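Local coordinates for protein nidogen-1 (Mus musculus, PDB 1GL4) that links basement-membrane components, binding laminin, collagen IV and perlecan, and probably takes part in cell-matrix interactions, at residues E133-L143 / I224-F233; T248-F257 / Y269-R279. All blocks are in the same frame, centred on the assembly; numbering follows the deposited sequence.

Both contacts are antiparallel strand pairs in the beta-barrel of the G2 region of nidogen-1, related in family to the green fluorescent protein. They come in series along the chain: interaction 1 joins segments 133-143 and 224-233, with 80 residues between them, and interaction 2 then closes as a local hairpin of strands 248-261 and 266-276. Their centres lie 16 Å apart and their nearest atoms about 7 Å, without touching. Strands 198-210 and 182-195 bridge them, since 221-232 pairs with 198-210, that with 182-195, and that with 248-261. Interaction 1 lies away from the annotated sites, whereas interaction 2 reaches toward residues involved in perlecan binding.

Interaction 1: residues E133-L143 / I224-F233; sequences EFTRQAEVTFL and IYQWRQTITF
V140 lies over one face of the W227 indole, its CB 3.7 Å from the centroid of the six-membered ring and only 4° off the ring normal, a CH-pi contact. With CG1 between the backbone N and the carbonyl carbon, CG2 is left to rest on the indole and to touch Y225 CD1. Valine suits this place because its branching at CB lays both CB and CG2 on the indole face. Next to it F142 CE2 packs 3.6 Å from Y225 CD1, the two ring planes inclined at 55°. These side chains belong to the buried face of an antiparallel pair in the wall of the G2 beta-barrel, where P107 and I111 of helix 107-115 pack against W227 and I231 from within.

R136 and Q229, buried polar residues on this face, satisfy each other in part. R136, its chain extended, grips Q229 OE1 side-on with NE (3.0 Å) and NH2, the oxygen lying in the guanidinium plane; NH1 reaches P107 O, and Q229 NE2 reaches S201 OG.

The other face, with T135, Q137, E139 and T141, is the looser, more solvent-accessible side. R228, bent at chi3 (-66°), turns its guanidinium back over the neighbouring strand: NH2 meets the anti lone pair of E139 OE2 at 3.0 Å in a salt bridge, and NH1 and NH2 both hold T141 OG1 end-on. E139 OE2 also pairs with K148. Further along, a water joins Q137 NE2 at 2.8 Å to T230 O and T232 OG1.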
loop_
_atom_site.group_PDB
_atom_site.type_symbol
_atom_site.label_atom_id
_atom_site.label_comp_id
_atom_site.label_asym_id
_atom_site.label_seq_id
_atom_site.Cartn_x
_atom_site.Cartn_y
_atom_site.Cartn_z
ATOM N N GLU A 133 -8.936 -2.242 11.835
ATOM C CA GLU A 133 -8.856 -1.752 13.206
ATOM C C GLU A 133 -7.741 -2.548 13.875
ATOM O O GLU A 133 -7.962 -3.672 14.315
ATOM C CB GLU A 133 -10.182 -2.000 13.945
ATOM C CG GLU A 133 -11.400 -1.311 13.331
ATOM C CD GLU A 133 -12.716 -1.771 13.957
ATOM O OE1 GLU A 133 -12.987 -2.991 13.984
ATOM O OE2 GLU A 133 -13.487 -0.913 14.415
ATOM N N PHE A 134 -6.538 -1.983 13.934
ATOM C CA PHE A 134 -5.413 -2.686 14.544
ATOM C C PHE A 134 -4.230 -1.767 14.812
ATOM O O PHE A 134 -4.199 -0.624 14.353
ATOM C CB PHE A 134 -4.966 -3.862 13.649
ATOM C CG PHE A 134 -4.370 -3.446 12.312
ATOM C CD1 PHE A 134 -2.989 -3.342 12.144
ATOM C CD2 PHE A 134 -5.195 -3.189 11.215
ATOM C CE1 PHE A 134 -2.438 -2.994 10.910
ATOM C CE2 PHE A 134 -4.654 -2.840 9.972
ATOM C CZ PHE A 134 -3.270 -2.742 9.817
ATOM N N THR A 135 -3.270 -2.275 15.579
ATOM C CA THR A 135 -2.057 -1.530 15.903
ATOM C C THR A 135 -0.876 -2.305 15.327
ATOM O O THR A 135 -0.824 -3.532 15.432
ATOM C CB THR A 135 -1.840 -1.416 17.427
ATOM O OG1 THR A 135 -2.947 -0.731 18.023
ATOM C CG2 THR A 135 -0.552 -0.651 17.724
ATOM N N ARG A 136 0.061 -1.586 14.719
ATOM C CA ARG A 136 1.249 -2.189 14.130
ATOM C C ARG A 136 2.499 -1.609 14.780
ATOM O O ARG A 136 2.725 -0.398 14.717
ATOM C CB ARG A 136 1.309 -1.913 12.622
ATOM C CG ARG A 136 2.536 -2.513 11.917
ATOM C CD ARG A 136 2.939 -1.726 10.660
ATOM N NE ARG A 136 3.873 -2.471 9.811
ATOM C CZ ARG A 136 4.440 -1.985 8.708
ATOM N NH1 ARG A 136 4.181 -0.743 8.313
ATOM N NH2 ARG A 136 5.247 -2.753 7.978
ATOM N N GLN A 137 3.291 -2.464 15.422
ATOM C CA GLN A 137 4.546 -2.036 16.037
ATOM C C GLN A 137 5.631 -2.663 15.174
ATOM O O GLN A 137 5.676 -3.883 15.047
ATOM C CB GLN A 137 4.696 -2.584 17.461
ATOM C CG GLN A 137 3.611 -2.192 18.452
ATOM C CD GLN A 137 3.781 -2.911 19.787
ATOM O OE1 GLN A 137 4.723 -2.637 20.538
ATOM N NE2 GLN A 137 2.875 -3.848 20.081
ATOM N N ALA A 138 6.496 -1.847 14.575
ATOM C CA ALA A 138 7.561 -2.389 13.736
ATOM C C ALA A 138 8.932 -1.785 14.031
ATOM O O ALA A 138 9.046 -0.655 14.511
ATOM C CB ALA A 138 7.217 -2.192 12.262
ATOM N N GLU A 139 9.976 -2.560 13.745
ATOM C CA GLU A 139 11.346 -2.109 13.943
ATOM C C GLU A 139 12.177 -2.580 12.762
ATOM O O GLU A 139 11.927 -3.656 12.213
ATOM C CB GLU A 139 11.946 -2.692 15.224
ATOM C CG GLU A 139 11.340 -2.174 16.511
ATOM C CD GLU A 139 12.095 -2.668 17.731
ATOM O OE1 GLU A 139 11.673 -2.351 18.862
ATOM O OE2 GLU A 139 13.115 -3.369 17.558
ATOM N N VAL A 140 13.155 -1.774 12.366
ATOM C CA VAL A 140 14.031 -2.152 11.270
ATOM C C VAL A 140 15.482 -1.865 11.637
ATOM O O VAL A 140 15.824 -0.766 12.083
ATOM C CB VAL A 140 13.664 -1.413 9.954
ATOM C CG1 VAL A 140 13.798 0.086 10.129
ATOM C CG2 VAL A 140 14.552 -1.897 8.823
ATOM N N THR A 141 16.328 -2.876 11.477
ATOM C CA THR A 141 17.748 -2.745 11.761
ATOM C C THR A 141 18.483 -2.843 10.434
ATOM O O THR A 141 18.234 -3.767 9.657
ATOM C CB THR A 141 18.263 -3.886 12.670
ATOM O OG1 THR A 141 17.563 -3.871 13.920
ATOM C CG2 THR A 141 19.752 -3.708 12.943
ATOM N N PHE A 142 19.357 -1.876 10.159
ATOM C CA PHE A 142 20.151 -1.892 8.932
ATOM C C PHE A 142 21.480 -2.517 9.352
ATOM O O PHE A 142 22.249 -1.916 10.109
ATOM C CB PHE A 142 20.376 -0.470 8.398
ATOM C CG PHE A 142 19.114 0.224 7.950
ATOM C CD1 PHE A 142 18.196 0.708 8.880
ATOM C CD2 PHE A 142 18.846 0.399 6.593
ATOM C CE1 PHE A 142 17.026 1.360 8.466
ATOM C CE2 PHE A 142 17.677 1.051 6.170
ATOM C CZ PHE A 142 16.767 1.531 7.115
ATOM N N LEU A 143 21.742 -3.727 8.875
ATOM C CA LEU A 143 22.955 -4.446 9.246
ATOM C C LEU A 143 24.246 -3.684 8.952
ATOM O O LEU A 143 24.487 -3.255 7.827
ATOM C CB LEU A 143 22.983 -5.816 8.558
ATOM C CG LEU A 143 21.711 -6.668 8.689
ATOM C CD1 LEU A 143 22.026 -8.098 8.261
ATOM C CD2 LEU A 143 21.197 -6.648 10.123
ATOM N N ILE A 224 21.699 -4.670 3.436
ATOM C CA ILE A 224 20.720 -5.573 4.038
ATOM C C ILE A 224 20.056 -4.999 5.281
ATOM O O ILE A 224 20.693 -4.298 6.062
ATOM C CB ILE A 224 21.403 -6.892 4.474
ATOM C CG1 ILE A 224 22.197 -7.483 3.312
ATOM C CG2 ILE A 224 20.359 -7.888 4.987
ATOM C CD1 ILE A 224 23.203 -8.546 3.737
ATOM N N TYR A 225 18.770 -5.291 5.459
ATOM C CA TYR A 225 18.070 -4.860 6.666
ATOM C C TYR A 225 17.080 -5.916 7.126
ATOM O O TYR A 225 16.645 -6.761 6.341
ATOM C CB TYR A 225 17.391 -3.479 6.511
ATOM C CG TYR A 225 16.426 -3.232 5.355
ATOM C CD1 TYR A 225 15.899 -1.959 5.157
ATOM C CD2 TYR A 225 16.056 -4.236 4.460
ATOM C CE1 TYR A 225 15.035 -1.679 4.109
ATOM C CE2 TYR A 225 15.180 -3.962 3.396
ATOM C CZ TYR A 225 14.678 -2.674 3.233
ATOM O OH TYR A 225 13.833 -2.362 2.189
ATOM N N GLN A 226 16.766 -5.893 8.417
ATOM C CA GLN A 226 15.840 -6.856 8.991
ATOM C C GLN A 226 14.589 -6.170 9.508
ATOM O O GLN A 226 14.669 -5.255 10.332
ATOM C CB GLN A 226 16.493 -7.617 10.151
ATOM C CG GLN A 226 15.584 -8.691 10.752
ATOM C CD GLN A 226 16.163 -9.333 12.002
ATOM O OE1 GLN A 226 16.264 -8.698 13.053
ATOM N NE2 GLN A 226 16.548 -10.600 11.892
ATOM N N TRP A 227 13.438 -6.618 9.017
ATOM C CA TRP A 227 12.154 -6.075 9.442
ATOM C C TRP A 227 11.498 -6.991 10.477
ATOM O O TRP A 227 11.440 -8.206 10.294
ATOM C CB TRP A 227 11.221 -5.903 8.240
ATOM C CG TRP A 227 11.548 -4.693 7.447
ATOM C CD1 TRP A 227 12.457 -4.593 6.431
ATOM C CD2 TRP A 227 11.052 -3.371 7.676
ATOM N NE1 TRP A 227 12.562 -3.286 6.018
ATOM C CE2 TRP A 227 11.712 -2.514 6.766
ATOM C CE3 TRP A 227 10.119 -2.824 8.566
ATOM C CZ2 TRP A 227 11.466 -1.135 6.721
ATOM C CZ3 TRP A 227 9.875 -1.452 8.523
ATOM C CH2 TRP A 227 10.547 -0.626 7.608
ATOM N N ARG A 228 11.019 -6.398 11.563
ATOM C CA ARG A 228 10.368 -7.147 12.636
ATOM C C ARG A 228 9.065 -6.422 12.982
ATOM O O ARG A 228 9.083 -5.219 13.218
ATOM C CB ARG A 228 11.283 -7.190 13.867
ATOM C CG ARG A 228 12.679 -7.763 13.604
ATOM C CD ARG A 228 13.531 -7.808 14.883
ATOM N NE ARG A 228 13.848 -6.475 15.397
ATOM C CZ ARG A 228 14.773 -5.669 14.880
ATOM N NH1 ARG A 228 15.491 -6.049 13.828
ATOM N NH2 ARG A 228 14.977 -4.472 15.412
ATOM N N GLN A 229 7.938 -7.132 13.010
ATOM C CA GLN A 229 6.678 -6.462 13.324
ATOM C C GLN A 229 5.649 -7.284 14.106
ATOM O O GLN A 229 5.585 -8.514 14.008
ATOM C CB GLN A 229 6.047 -5.914 12.029
ATOM C CG GLN A 229 5.602 -6.974 11.024
ATOM C CD GLN A 229 5.334 -6.403 9.627
ATOM O OE1 GLN A 229 4.694 -5.358 9.473
ATOM N NE2 GLN A 229 5.818 -7.103 8.602
ATOM N N THR A 230 4.849 -6.580 14.900
ATOM C CA THR A 230 3.806 -7.202 15.705
ATOM C C THR A 230 2.504 -6.459 15.426
ATOM O O THR A 230 2.412 -5.245 15.609
ATOM C CB THR A 230 4.149 -7.129 17.197
ATOM O OG1 THR A 230 5.333 -7.900 17.440
ATOM C CG2 THR A 230 3.003 -7.682 18.046
ATOM N N ILE A 231 1.510 -7.206 14.972
ATOM C CA ILE A 231 0.208 -6.660 14.619
ATOM C C ILE A 231 -0.857 -7.159 15.604
ATOM O O ILE A 231 -1.105 -8.358 15.696
ATOM C CB ILE A 231 -0.138 -7.080 13.169
ATOM C CG1 ILE A 231 0.879 -6.439 12.211
ATOM C CG2 ILE A 231 -1.570 -6.673 12.808
ATOM C CD1 ILE A 231 0.819 -6.951 10.784
ATOM N N THR A 232 -1.476 -6.232 16.335
ATOM C CA THR A 232 -2.495 -6.580 17.331
ATOM C C THR A 232 -3.887 -6.056 16.979
ATOM O O THR A 232 -4.037 -4.966 16.432
ATOM C CB THR A 232 -2.102 -6.056 18.726
ATOM O OG1 THR A 232 -1.827 -4.651 18.653
ATOM C CG2 THR A 232 -0.863 -6.785 19.233
ATOM N N PHE A 233 -4.907 -6.835 17.315
ATOM C CA PHE A 233 -6.283 -6.472 16.992
ATOM C C PHE A 233 -7.278 -7.266 17.842
ATOM O O PHE A 233 -6.882 -8.124 18.632
ATOM C CB PHE A 233 -6.530 -6.752 15.505
ATOM C CG PHE A 233 -6.132 -8.142 15.077
ATOM C CD1 PHE A 233 -7.061 -9.181 15.072
ATOM C CD2 PHE A 233 -4.820 -8.417 14.697
ATOM C CE1 PHE A 233 -6.688 -10.473 14.697
ATOM C CE2 PHE A 233 -4.434 -9.710 14.320
ATOM C CZ PHE A 233 -5.366 -10.739 14.319
HETATM O O HOH W 1 1.046 -4.192 17.949
HETATM O O HOH W 2 24.038 -4.253 4.906
#

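Interaction 2: residues T248-F257 / Y269-R279; sequences TQQLSVDSVF and YALSNSIGPVR
A beta hairpin, made by strands 248-261 and 266-276 near the C-terminus of the chain, brings L251 against I275 on its buried face, where the two CD1 methyls meet at 3.9 Å. I275 CG1 lies anti to the backbone N, and a bend at the next torsion (chi2 74°) turns CD1 toward the partner strand, 3.4 Å from Q250 O. N273 places OD1 alongside V253, 3.6 Å from CG2, and V253 CG1 also touches L271 CD1.

The regular antiparallel pairing runs from Q250 with G276 to D254 with S272, then breaks at a beta bulge and resumes at F257 with A270, where F257 N is 2.9 Å from A270 O. The bulge contains S255, whose phi and psi are both positive (54° and 45°), and its OG donates to D254 OD2 at 2.7 Å from above the carboxylate plane. R86 NH1 bonds both S255 O and S272 OG, so one side chain from strand 86-92, which pairs with 266-276, reaches both hairpin strands at the bulge.

Beyond the bulge, F257 and A270 pack against another protein chain, an aromatic ring of which stacks on F257. A270 is small enough to let an aromatic side chain of that chain pack on it, probably one reason for a small residue here. R268, next to Y269 in sequence, is involved in perlecan binding.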
loop_
_atom_site.group_PDB
_atom_site.type_symbol
_atom_site.label_atom_id
_atom_site.label_comp_id
_atom_site.label_asym_id
_atom_site.label_seq_id
_atom_site.Cartn_x
_atom_site.Cartn_y
_atom_site.Cartn_z
ATOM N N THR A 248 -0.089 -19.987 9.947
ATOM C CA THR A 248 0.914 -19.313 9.127
ATOM C C THR A 248 0.381 -19.040 7.720
ATOM O O THR A 248 -0.186 -19.929 7.084
ATOM C CB THR A 248 2.196 -20.161 8.984
ATOM O OG1 THR A 248 2.706 -20.486 10.282
ATOM C CG2 THR A 248 3.261 -19.385 8.210
ATOM N N GLN A 249 0.556 -17.809 7.244
ATOM C CA GLN A 249 0.129 -17.431 5.896
ATOM C C GLN A 249 1.315 -16.781 5.184
ATOM O O GLN A 249 2.140 -16.123 5.812
ATOM C CB GLN A 249 -1.058 -16.456 5.950
ATOM C CG GLN A 249 -2.311 -17.038 6.621
ATOM C CD GLN A 249 -3.491 -16.082 6.613
ATOM O OE1 GLN A 249 -4.538 -16.364 7.203
ATOM N NE2 GLN A 249 -3.333 -14.950 5.945
ATOM N N GLN A 250 1.404 -16.964 3.872
ATOM C CA GLN A 250 2.516 -16.394 3.120
ATOM C C GLN A 250 2.117 -15.232 2.225
ATOM O O GLN A 250 1.194 -15.345 1.418
ATOM C CB GLN A 250 3.189 -17.481 2.277
ATOM C CG GLN A 250 4.273 -16.963 1.341
ATOM C CD GLN A 250 4.899 -18.069 0.510
ATOM O OE1 GLN A 250 5.125 -17.905 -0.687
ATOM N NE2 GLN A 250 5.183 -19.197 1.144
ATOM N N LEU A 251 2.817 -14.111 2.383
ATOM C CA LEU A 251 2.558 -12.931 1.566
ATOM C C LEU A 251 3.606 -12.895 0.455
ATOM O O LEU A 251 4.812 -12.903 0.729
ATOM C CB LEU A 251 2.661 -11.647 2.402
ATOM C CG LEU A 251 2.302 -10.337 1.684
ATOM C CD1 LEU A 251 0.787 -10.233 1.559
ATOM C CD2 LEU A 251 2.838 -9.125 2.466
ATOM N N SER A 252 3.144 -12.875 -0.792
ATOM C CA SER A 252 4.037 -12.815 -1.949
ATOM C C SER A 252 3.997 -11.385 -2.495
ATOM O O SER A 252 2.928 -10.872 -2.846
ATOM C CB SER A 252 3.584 -13.820 -3.016
ATOM O OG SER A 252 3.674 -15.149 -2.515
ATOM N N VAL A 253 5.165 -10.749 -2.554
ATOM C CA VAL A 253 5.276 -9.364 -3.007
ATOM C C VAL A 253 6.113 -9.210 -4.270
ATOM O O VAL A 253 7.155 -9.850 -4.410
ATOM C CB VAL A 253 5.919 -8.488 -1.907
ATOM C CG1 VAL A 253 5.948 -7.029 -2.346
ATOM C CG2 VAL A 253 5.150 -8.646 -0.597
ATOM N N ASP A 254 5.660 -8.349 -5.178
ATOM C CA ASP A 254 6.388 -8.101 -6.419
ATOM C C ASP A 254 6.058 -6.731 -7.011
ATOM O O ASP A 254 5.220 -6.005 -6.485
ATOM C CB ASP A 254 6.081 -9.193 -7.448
ATOM C CG ASP A 254 4.794 -8.933 -8.208
ATOM O OD1 ASP A 254 3.718 -8.871 -7.581
ATOM O OD2 ASP A 254 4.866 -8.784 -9.443
ATOM N N SER A 255 6.738 -6.384 -8.102
ATOM C CA SER A 255 6.530 -5.112 -8.789
ATOM C C SER A 255 6.672 -3.929 -7.837
ATOM O O SER A 255 5.852 -3.000 -7.847
ATOM C CB SER A 255 5.144 -5.089 -9.438
ATOM O OG SER A 255 4.945 -6.240 -10.245
ATOM N N VAL A 256 7.717 -3.965 -7.015
ATOM C CA VAL A 256 7.969 -2.906 -6.045
ATOM C C VAL A 256 8.656 -1.697 -6.677
ATOM O O VAL A 256 9.631 -1.846 -7.416
ATOM C CB VAL A 256 8.851 -3.414 -4.884
ATOM C CG1 VAL A 256 9.052 -2.309 -3.854
ATOM C CG2 VAL A 256 8.214 -4.629 -4.240
ATOM N N PHE A 257 8.134 -0.507 -6.382
ATOM C CA PHE A 257 8.690 0.750 -6.892
ATOM C C PHE A 257 8.742 1.768 -5.760
ATOM O O PHE A 257 7.783 1.900 -4.998
ATOM C CB PHE A 257 7.820 1.358 -7.997
ATOM C CG PHE A 257 7.850 0.613 -9.296
ATOM C CD1 PHE A 257 7.066 -0.519 -9.487
ATOM C CD2 PHE A 257 8.636 1.071 -10.350
ATOM C CE1 PHE A 257 7.058 -1.185 -10.712
ATOM C CE2 PHE A 257 8.637 0.411 -11.582
ATOM C CZ PHE A 257 7.845 -0.719 -11.763
ATOM N N TYR A 269 5.497 5.005 -2.772
ATOM C CA TYR A 269 5.741 3.567 -2.634
ATOM C C TYR A 269 4.625 2.804 -3.354
ATOM O O TYR A 269 3.449 3.139 -3.200
ATOM C CB TYR A 269 5.710 3.144 -1.157
ATOM C CG TYR A 269 6.741 3.775 -0.247
ATOM C CD1 TYR A 269 6.359 4.311 0.983
ATOM C CD2 TYR A 269 8.102 3.759 -0.564
ATOM C CE1 TYR A 269 7.300 4.809 1.884
ATOM C CE2 TYR A 269 9.057 4.255 0.336
ATOM C CZ TYR A 269 8.646 4.772 1.556
ATOM O OH TYR A 269 9.564 5.234 2.470
ATOM N N ALA A 270 4.980 1.783 -4.131
ATOM C CA ALA A 270 3.970 0.984 -4.821
ATOM C C ALA A 270 4.389 -0.482 -4.848
ATOM O O ALA A 270 5.558 -0.793 -5.070
ATOM C CB ALA A 270 3.765 1.496 -6.247
ATOM N N LEU A 271 3.439 -1.377 -4.591
ATOM C CA LEU A 271 3.715 -2.808 -4.617
ATOM C C LEU A 271 2.481 -3.695 -4.821
ATOM O O LEU A 271 1.347 -3.306 -4.504
ATOM C CB LEU A 271 4.479 -3.245 -3.354
ATOM C CG LEU A 271 4.238 -2.699 -1.945
ATOM C CD1 LEU A 271 5.161 -3.440 -0.967
ATOM C CD2 LEU A 271 4.533 -1.218 -1.882
ATOM N N SER A 272 2.718 -4.884 -5.367
ATOM C CA SER A 272 1.657 -5.853 -5.637
ATOM C C SER A 272 1.706 -6.987 -4.616
ATOM O O SER A 272 2.785 -7.480 -4.283
ATOM C CB SER A 272 1.807 -6.385 -7.059
ATOM O OG SER A 272 1.617 -5.327 -7.988
ATOM N N ASN A 273 0.535 -7.412 -4.146
ATOM C CA ASN A 273 0.450 -8.432 -3.100
ATOM C C ASN A 273 -0.584 -9.544 -3.285
ATOM O O ASN A 273 -1.697 -9.298 -3.757
ATOM C CB ASN A 273 0.140 -7.740 -1.766
ATOM C CG ASN A 273 1.108 -6.628 -1.449
ATOM O OD1 ASN A 273 2.021 -6.802 -0.647
ATOM N ND2 ASN A 273 0.920 -5.472 -2.090
ATOM N N SER A 274 -0.198 -10.756 -2.879
ATOM C CA SER A 274 -1.057 -11.946 -2.902
ATOM C C SER A 274 -0.854 -12.666 -1.568
ATOM O O SER A 274 0.273 -12.752 -1.079
ATOM C CB SER A 274 -0.673 -12.896 -4.040
ATOM O OG SER A 274 -1.170 -12.431 -5.284
ATOM N N ILE A 275 -1.929 -13.175 -0.976
ATOM C CA ILE A 275 -1.819 -13.882 0.301
ATOM C C ILE A 275 -2.350 -15.314 0.149
ATOM O O ILE A 275 -3.429 -15.534 -0.411
ATOM C CB ILE A 275 -2.597 -13.130 1.428
ATOM C CG1 ILE A 275 -2.254 -13.722 2.795
ATOM C CG2 ILE A 275 -4.093 -13.214 1.199
ATOM C CD1 ILE A 275 -0.881 -13.358 3.298
ATOM N N GLY A 276 -1.580 -16.285 0.633
ATOM C CA GLY A 276 -1.990 -17.674 0.521
ATOM C C GLY A 276 -1.156 -18.647 1.337
ATOM O O GLY A 276 -0.468 -18.247 2.276
ATOM N N PRO A 277 -1.191 -19.945 0.994
ATOM C CA PRO A 277 -0.435 -20.980 1.705
ATOM C C PRO A 277 1.084 -20.904 1.520
ATOM O O PRO A 277 1.575 -20.343 0.541
ATOM C CB PRO A 277 -1.022 -22.270 1.140
ATOM C CG PRO A 277 -1.305 -21.894 -0.281
ATOM C CD PRO A 277 -1.953 -20.531 -0.127
ATOM N N VAL A 278 1.820 -21.473 2.471
ATOM C CA VAL A 278 3.277 -21.497 2.410
ATOM C C VAL A 278 3.708 -22.457 1.303
ATOM O O VAL A 278 3.345 -23.631 1.319
ATOM C CB VAL A 278 3.887 -21.984 3.747
ATOM C CG1 VAL A 278 5.404 -22.032 3.646
ATOM C CG2 VAL A 278 3.458 -21.066 4.882
ATOM N N ARG A 279 4.476 -21.954 0.343
ATOM C CA ARG A 279 4.960 -22.775 -0.765
ATOM C C ARG A 279 6.484 -22.795 -0.773
ATOM O O ARG A 279 7.063 -23.870 -0.505
ATOM C CB ARG A 279 4.456 -22.222 -2.101
ATOM C CG ARG A 279 2.939 -22.156 -2.232
ATOM C CD ARG A 279 2.527 -21.586 -3.588
ATOM N NE ARG A 279 1.080 -21.391 -3.706
ATOM C CZ ARG A 279 0.182 -22.373 -3.719
ATOM N NH1 ARG A 279 0.570 -23.638 -3.620
ATOM N NH2 ARG A 279 -1.110 -22.089 -3.835
ATOM O OXT ARG A 279 7.079 -21.731 -1.041
#